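Local coordinates for protein TETR family transcriptional repressor LFRR (Mycobacterium smegmatis, PDB 2V57) that represses transcription of the lfrRA efflux-pump operon by binding directly to the promoter region upstream of lfrR, at residues R16-L27 with Y52-L63. Numbering follows the deposited sequence.
Sequences RRAILDAAMLVL and YYPERTDLLRAL. With SO4 (sulfate ion), chain G.
L63 is the knob of this contact: its side chain sits in a hole formed by L20, A23, M24 and L27, where helix 16-27 runs almost perpendicular to helix 56-63 (89° between axes 10.3 Å apart). With CG anti to the backbone N (chi1 174°), L63 spreads its two methyls along the other helix. CD1 reaches A23 CB and lies unusually close to M24 CG, at 3.2 Å, which may be a matter of the model; CD2 meets L27 CD1 at 3.6 Å. I102 of helix 102-106 also packs on L63, M24 and L27. L59 enters one turn earlier; its CD1 touches both I19 CG2 and L20 CD2 (3.9 Å to each) while CD2 leans on A23 CB. The same CD1 lies over one face of the Y53 ring, offset toward its rim. I19 divides its branches between the tyrosines: CG2 approaches Y53 CE2 at 3.8 Å, and CD1 lies over a face of Y52 in a CH-pi contact, 4.3 Å from the ring centroid. L27 CD2 meets R56 NH2, but that guanidinium is held by the carbonyls of P31 and A33.

At the polar end, R16 and Y53 converge on a sulfate, probably from the crystallisation liquor, with their planes turned 54° apart. R16, bent at chi3, donates from NH1 at its guanidinium edge to O2 at 2.8 Å, and Y53 OH bonds the same oxygen at 2.6 Å; R65 also binds the ion. The contact packs the first helix of the TetR-type DNA-binding domain against the tyrosines closing the helix-turn-helix and the helix that follows. Its direct chemistry is apolar, consistent with a compact hydrophobic core edged by polar groups of R16, Y53 and R65 that hold a sulfate in this crystal.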
ATOM      1  N   ARG B  16      14.534 -24.354   1.174  1.00 26.42           N
ATOM      2  CA  ARG B  16      14.209 -23.035   0.651  1.00 27.21           C
ATOM      3  C   ARG B  16      12.712 -22.733   0.782  1.00 24.11           C
ATOM      4  O   ARG B  16      12.328 -21.634   1.207  1.00 20.05           O
ATOM      5  CB  ARG B  16      14.647 -22.924  -0.817  1.00 26.49           C
ATOM      6  CG  ARG B  16      14.547 -21.532  -1.384  1.00 32.07           C
ATOM      7  CD  ARG B  16      14.969 -21.539  -2.846  1.00 37.90           C
ATOM      8  NE  ARG B  16      13.870 -22.075  -3.634  1.00 47.39           N
ATOM      9  CZ  ARG B  16      12.908 -21.318  -4.133  1.00 38.45           C
ATOM     10  NH1 ARG B  16      12.959 -20.009  -3.949  1.00 29.45           N
ATOM     11  NH2 ARG B  16      11.917 -21.865  -4.817  1.00 42.34           N
ATOM     12  N   ARG B  17      11.879 -23.706   0.418  1.00 25.56           N
ATOM     13  CA  ARG B  17      10.430 -23.546   0.505  1.00 29.69           C
ATOM     14  C   ARG B  17       9.976 -23.377   1.956  1.00 27.34           C
ATOM     15  O   ARG B  17       9.100 -22.571   2.248  1.00 22.27           O
ATOM     16  CB  ARG B  17       9.699 -24.712  -0.156  1.00 35.50           C
ATOM     17  N   ALA B  18      10.591 -24.129   2.861  1.00 25.08           N
ATOM     18  CA  ALA B  18      10.298 -23.988   4.292  1.00 27.09           C
ATOM     19  C   ALA B  18      10.604 -22.590   4.836  1.00 22.55           C
ATOM     20  O   ALA B  18       9.801 -22.017   5.591  1.00 25.07           O
ATOM     21  CB  ALA B  18      11.035 -25.064   5.105  1.00 25.50           C
ATOM     22  N   ILE B  19      11.763 -22.044   4.474  1.00 19.64           N
ATOM     23  CA  ILE B  19      12.163 -20.699   4.904  1.00 18.33           C
ATOM     24  C   ILE B  19      11.213 -19.635   4.350  1.00 22.01           C
ATOM     25  O   ILE B  19      10.733 -18.750   5.086  1.00 21.83           O
ATOM     26  CB  ILE B  19      13.623 -20.388   4.479  1.00 19.35           C
ATOM     27  CG1 ILE B  19      14.597 -21.365   5.165  1.00 24.16           C
ATOM     28  CG2 ILE B  19      13.988 -18.932   4.787  1.00 23.56           C
ATOM     29  CD1 ILE B  19      15.990 -21.427   4.495  1.00 27.97           C
ATOM     30  N   LEU B  20      10.910 -19.736   3.061  1.00 20.17           N
ATOM     31  CA  LEU B  20       9.990 -18.790   2.428  1.00 20.56           C
ATOM     32  C   LEU B  20       8.580 -18.873   3.019  1.00 20.35           C
ATOM     33  O   LEU B  20       7.936 -17.854   3.245  1.00 22.20           O
ATOM     34  CB  LEU B  20       9.936 -19.026   0.922  1.00 23.02           C
ATOM     35  CG  LEU B  20      11.208 -18.607   0.177  1.00 25.57           C
ATOM     36  CD1 LEU B  20      11.096 -18.991  -1.293  1.00 28.88           C
ATOM     37  CD2 LEU B  20      11.470 -17.115   0.332  1.00 24.96           C
ATOM     38  N   ASP B  21       8.107 -20.093   3.257  1.00 23.89           N
ATOM     39  CA  ASP B  21       6.782 -20.289   3.815  1.00 27.55           C
ATOM     40  C   ASP B  21       6.734 -19.743   5.243  1.00 24.99           C
ATOM     41  O   ASP B  21       5.747 -19.142   5.646  1.00 23.20           O
ATOM     42  CB  ASP B  21       6.382 -21.766   3.793  1.00 22.36           C
ATOM     43  CG  ASP B  21       5.941 -22.246   2.409  1.00 30.93           C
ATOM     44  OD1 ASP B  21       5.845 -21.422   1.483  1.00 34.60           O
ATOM     45  OD2 ASP B  21       5.688 -23.464   2.259  1.00 42.25           O
ATOM     46  N   ALA B  22       7.815 -19.932   5.994  1.00 18.95           N
ATOM     47  CA  ALA B  22       7.895 -19.373   7.337  1.00 21.28           C
ATOM     48  C   ALA B  22       7.943 -17.842   7.309  1.00 19.16           C
ATOM     49  O   ALA B  22       7.348 -17.176   8.167  1.00 21.06           O
ATOM     50  CB  ALA B  22       9.105 -19.933   8.098  1.00 21.18           C
ATOM     51  N   ALA B  23       8.651 -17.291   6.335  1.00 19.24           N
ATOM     52  CA  ALA B  23       8.741 -15.849   6.198  1.00 18.92           C
ATOM     53  C   ALA B  23       7.365 -15.264   5.884  1.00 21.47           C
ATOM     54  O   ALA B  23       6.977 -14.236   6.436  1.00 24.00           O
ATOM     55  CB  ALA B  23       9.771 -15.472   5.119  1.00 15.46           C
ATOM     56  N   MET B  24       6.630 -15.922   4.993  1.00 19.62           N
ATOM     57  CA  MET B  24       5.295 -15.447   4.624  1.00 23.54           C
ATOM     58  C   MET B  24       4.355 -15.369   5.831  1.00 23.28           C
ATOM     59  O   MET B  24       3.533 -14.448   5.940  1.00 22.76           O
ATOM     60  CB  MET B  24       4.677 -16.352   3.552  1.00 28.60           C
ATOM     61  CG  MET B  24       5.155 -16.085   2.158  1.00 38.93           C
ATOM     62  SD  MET B  24       4.286 -17.117   0.973  1.00 44.22           S
ATOM     63  CE  MET B  24       2.593 -16.652   1.319  1.00 40.41           C
ATOM     64  N   LEU B  25       4.468 -16.334   6.745  1.00 21.52           N
ATOM     65  CA  LEU B  25       3.613 -16.328   7.934  1.00 20.23           C
ATOM     66  C   LEU B  25       4.096 -15.339   8.991  1.00 21.98           C
ATOM     67  O   LEU B  25       3.316 -14.564   9.562  1.00 25.44           O
ATOM     68  CB  LEU B  25       3.545 -17.745   8.527  1.00 26.96           C
ATOM     69  CG  LEU B  25       2.761 -17.916   9.825  1.00 38.35           C
ATOM     70  CD1 LEU B  25       1.270 -17.674   9.591  1.00 34.46           C
ATOM     71  CD2 LEU B  25       3.014 -19.312  10.399  1.00 42.81           C
ATOM     72  N   VAL B  26       5.397 -15.359   9.254  1.00 20.50           N
ATOM     73  CA  VAL B  26       5.953 -14.580  10.358  1.00 20.46           C
ATOM     74  C   VAL B  26       5.934 -13.073  10.063  1.00 21.03           C
ATOM     75  O   VAL B  26       5.520 -12.271  10.900  1.00 24.45           O
ATOM     76  CB  VAL B  26       7.386 -15.030  10.675  1.00 19.32           C
ATOM     77  CG1 VAL B  26       8.063 -14.054  11.646  1.00 21.76           C
ATOM     78  CG2 VAL B  26       7.363 -16.464  11.248  1.00 20.86           C
ATOM     79  N   LEU B  27       6.362 -12.694   8.871  1.00 17.84           N
ATOM     80  CA  LEU B  27       6.449 -11.271   8.555  1.00 22.35           C
ATOM     81  C   LEU B  27       5.081 -10.631   8.388  1.00 24.02           C
ATOM     82  O   LEU B  27       4.944  -9.424   8.534  1.00 29.13           O
ATOM     83  CB  LEU B  27       7.307 -11.039   7.301  1.00 21.41           C
ATOM     84  CG  LEU B  27       8.771 -11.439   7.462  1.00 22.92           C
ATOM     85  CD1 LEU B  27       9.443 -11.484   6.097  1.00 18.89           C
ATOM     86  CD2 LEU B  27       9.484 -10.467   8.404  1.00 22.70           C
ATOM     87  N   TYR B  52      21.355 -19.851   2.754  1.00 21.35           N
ATOM     88  CA  TYR B  52      20.328 -19.580   1.746  1.00 23.18           C
ATOM     89  C   TYR B  52      20.162 -18.076   1.498  1.00 24.29           C
ATOM     90  O   TYR B  52      20.090 -17.619   0.347  1.00 21.82           O
ATOM     91  CB  TYR B  52      18.993 -20.205   2.156  1.00 19.42           C
ATOM     92  CG  TYR B  52      18.985 -21.711   2.049  1.00 24.08           C
ATOM     93  CD1 TYR B  52      18.195 -22.364   1.107  1.00 20.62           C
ATOM     94  CD2 TYR B  52      19.784 -22.482   2.883  1.00 28.57           C
ATOM     95  CE1 TYR B  52      18.194 -23.751   1.015  1.00 21.65           C
ATOM     96  CE2 TYR B  52      19.802 -23.855   2.781  1.00 29.73           C
ATOM     97  CZ  TYR B  52      19.009 -24.485   1.851  1.00 28.94           C
ATOM     98  OH  TYR B  52      19.032 -25.861   1.781  1.00 30.57           O
ATOM     99  N   TYR B  53      20.097 -17.316   2.589  1.00 22.57           N
ATOM    100  CA  TYR B  53      19.975 -15.867   2.518  1.00 22.94           C
ATOM    101  C   TYR B  53      20.972 -15.244   3.502  1.00 25.62           C
ATOM    102  O   TYR B  53      20.752 -15.281   4.706  1.00 26.10           O
ATOM    103  CB  TYR B  53      18.534 -15.455   2.830  1.00 22.87           C
ATOM    104  CG  TYR B  53      17.545 -16.227   1.982  1.00 25.12           C
ATOM    105  CD1 TYR B  53      17.305 -15.844   0.673  1.00 19.26           C
ATOM    106  CD2 TYR B  53      16.878 -17.361   2.480  1.00 21.50           C
ATOM    107  CE1 TYR B  53      16.442 -16.546  -0.133  1.00 20.99           C
ATOM    108  CE2 TYR B  53      15.982 -18.070   1.673  1.00 22.15           C
ATOM    109  CZ  TYR B  53      15.772 -17.645   0.362  1.00 20.80           C
ATOM    110  OH  TYR B  53      14.908 -18.306  -0.488  1.00 25.03           O
ATOM    111  N   PRO B  54      22.095 -14.700   2.985  1.00 27.39           N
ATOM    112  CA  PRO B  54      23.181 -14.231   3.861  1.00 30.56           C
ATOM    113  C   PRO B  54      22.750 -13.072   4.755  1.00 30.72           C
ATOM    114  O   PRO B  54      23.252 -12.936   5.862  1.00 35.01           O
ATOM    115  CB  PRO B  54      24.267 -13.765   2.876  1.00 31.08           C
ATOM    116  CG  PRO B  54      23.977 -14.494   1.610  1.00 35.89           C
ATOM    117  CD  PRO B  54      22.467 -14.647   1.561  1.00 29.73           C
ATOM    118  N   GLU B  55      21.844 -12.242   4.257  1.00 29.30           N
ATOM    119  CA  GLU B  55      21.331 -11.110   5.010  1.00 25.58           C
ATOM    120  C   GLU B  55      19.815 -11.083   4.914  1.00 27.16           C
ATOM    121  O   GLU B  55      19.226 -11.619   3.970  1.00 24.29           O
ATOM    122  CB  GLU B  55      21.926  -9.801   4.490  1.00 34.47           C
ATOM    123  CG  GLU B  55      23.407  -9.652   4.839  1.00 48.76           C
ATOM    124  CD  GLU B  55      23.965  -8.281   4.504  1.00 61.75           C
ATOM    125  OE1 GLU B  55      24.738  -7.740   5.325  1.00 64.69           O
ATOM    126  OE2 GLU B  55      23.635  -7.748   3.420  1.00 66.87           O
ATOM    127  N   ARG B  56      19.182 -10.457   5.895  1.00 19.44           N
ATOM    128  CA  ARG B  56      17.736 -10.373   5.946  1.00 21.62           C
ATOM    129  C   ARG B  56      17.162  -9.798   4.655  1.00 22.71           C
ATOM    130  O   ARG B  56      16.145 -10.282   4.133  1.00 18.94           O
ATOM    131  CB  ARG B  56      17.329  -9.485   7.122  1.00 21.31           C
ATOM    132  CG  ARG B  56      15.866  -9.498   7.434  1.00 27.41           C
ATOM    133  CD  ARG B  56      15.634  -8.818   8.781  1.00 30.44           C
ATOM    134  NE  ARG B  56      14.239  -8.846   9.189  1.00 28.01           N
ATOM    135  CZ  ARG B  56      13.324  -7.985   8.755  1.00 27.02           C
ATOM    136  NH1 ARG B  56      13.666  -7.035   7.898  1.00 23.96           N
ATOM    137  NH2 ARG B  56      12.072  -8.069   9.185  1.00 26.57           N
ATOM    138  N   THR B  57      17.806  -8.750   4.149  1.00 25.72           N
ATOM    139  CA  THR B  57      17.342  -8.089   2.933  1.00 26.67           C
ATOM    140  C   THR B  57      17.286  -9.057   1.736  1.00 24.56           C
ATOM    141  O   THR B  57      16.431  -8.905   0.856  1.00 22.96           O
ATOM    142  CB  THR B  57      18.177  -6.815   2.594  1.00 27.69           C
ATOM    143  OG1 THR B  57      17.389  -5.926   1.787  1.00 32.25           O
ATOM    144  CG2 THR B  57      19.478  -7.167   1.849  1.00 28.33           C
ATOM    145  N   ASP B  58      18.172 -10.057   1.712  1.00 19.72           N
ATOM    146  CA  ASP B  58      18.173 -11.065   0.638  1.00 20.81           C
ATOM    147  C   ASP B  58      16.926 -11.943   0.734  1.00 24.06           C
ATOM    148  O   ASP B  58      16.370 -12.369  -0.282  1.00 18.56           O
ATOM    149  CB  ASP B  58      19.405 -11.972   0.712  1.00 20.36           C
ATOM    150  CG  ASP B  58      20.716 -11.204   0.606  1.00 29.71           C
ATOM    151  OD1 ASP B  58      20.829 -10.319  -0.270  1.00 32.87           O
ATOM    152  OD2 ASP B  58      21.647 -11.505   1.386  1.00 31.87           O
ATOM    153  N   LEU B  59      16.500 -12.226   1.966  1.00 20.01           N
ATOM    154  CA  LEU B  59      15.294 -13.022   2.172  1.00 16.70           C
ATOM    155  C   LEU B  59      14.077 -12.214   1.739  1.00 20.12           C
ATOM    156  O   LEU B  59      13.163 -12.746   1.095  1.00 18.79           O
ATOM    157  CB  LEU B  59      15.157 -13.499   3.625  1.00 19.02           C
ATOM    158  CG  LEU B  59      13.817 -14.156   3.977  1.00 29.66           C
ATOM    159  CD1 LEU B  59      13.548 -15.385   3.117  1.00 30.38           C
ATOM    160  CD2 LEU B  59      13.779 -14.528   5.444  1.00 39.32           C
ATOM    161  N   LEU B  60      14.095 -10.918   2.040  1.00 20.21           N
ATOM    162  CA  LEU B  60      12.972 -10.048   1.713  1.00 22.26           C
ATOM    163  C   LEU B  60      12.740  -9.977   0.203  1.00 22.54           C
ATOM    164  O   LEU B  60      11.599 -10.032  -0.264  1.00 19.16           O
ATOM    165  CB  LEU B  60      13.202  -8.643   2.299  1.00 25.07           C
ATOM    166  CG  LEU B  60      12.547  -8.284   3.643  1.00 34.47           C
ATOM    167  CD1 LEU B  60      12.446  -9.460   4.611  1.00 31.19           C
ATOM    168  CD2 LEU B  60      13.229  -7.065   4.307  1.00 31.82           C
ATOM    169  N   ARG B  61      13.825  -9.837  -0.555  1.00 22.43           N
ATOM    170  CA  ARG B  61      13.729  -9.824  -2.006  1.00 22.73           C
ATOM    171  C   ARG B  61      13.268 -11.186  -2.565  1.00 21.32           C
ATOM    172  O   ARG B  61      12.366 -11.262  -3.422  1.00 17.06           O
ATOM    173  CB  ARG B  61      15.053  -9.343  -2.609  1.00 28.58           C
ATOM    174  CG  ARG B  61      15.442  -7.925  -2.111  1.00 19.77           C
ATOM    175  CD  ARG B  61      16.961  -7.719  -2.130  1.00 28.24           C
ATOM    176  NE  ARG B  61      17.347  -6.554  -1.334  1.00 37.03           N
ATOM    177  CZ  ARG B  61      17.854  -5.444  -1.856  1.00 34.06           C
ATOM    178  NH1 ARG B  61      18.054  -5.381  -3.157  1.00 32.95           N
ATOM    179  NH2 ARG B  61      18.174  -4.413  -1.082  1.00 35.06           N
ATOM    180  N   ALA B  62      13.842 -12.271  -2.052  1.00 15.33           N
ATOM    181  CA  ALA B  62      13.363 -13.620  -2.399  1.00 21.40           C
ATOM    182  C   ALA B  62      11.869 -13.863  -2.091  1.00 18.05           C
ATOM    183  O   ALA B  62      11.152 -14.474  -2.892  1.00 17.62           O
ATOM    184  CB  ALA B  62      14.213 -14.684  -1.705  1.00 17.99           C
ATOM    185  N   LEU B  63      11.402 -13.384  -0.940  1.00 18.22           N
ATOM    186  CA  LEU B  63      10.007 -13.581  -0.554  1.00 14.82           C
ATOM    187  C   LEU B  63       9.117 -12.833  -1.543  1.00 14.92           C
ATOM    188  O   LEU B  63       8.093 -13.351  -2.003  1.00 15.94           O
ATOM    189  CB  LEU B  63       9.772 -13.041   0.863  1.00 16.00           C
ATOM    190  CG  LEU B  63       8.343 -13.009   1.426  1.00 21.21           C
ATOM    191  CD1 LEU B  63       7.843 -14.402   1.646  1.00 21.15           C
ATOM    192  CD2 LEU B  63       8.279 -12.220   2.741  1.00 29.64           C
TER
HETATM  193  S   SO4 G1187      15.615 -17.375  -4.085  1.00 25.53           S
HETATM  194  O1  SO4 G1187      14.892 -16.333  -4.790  1.00 26.42           O
HETATM  195  O2  SO4 G1187      14.775 -18.035  -3.102  1.00 26.85           O
HETATM  196  O3  SO4 G1187      16.111 -18.395  -5.022  1.00 24.12           O
HETATM  197  O4  SO4 G1187      16.743 -16.729  -3.409  1.00 20.84           O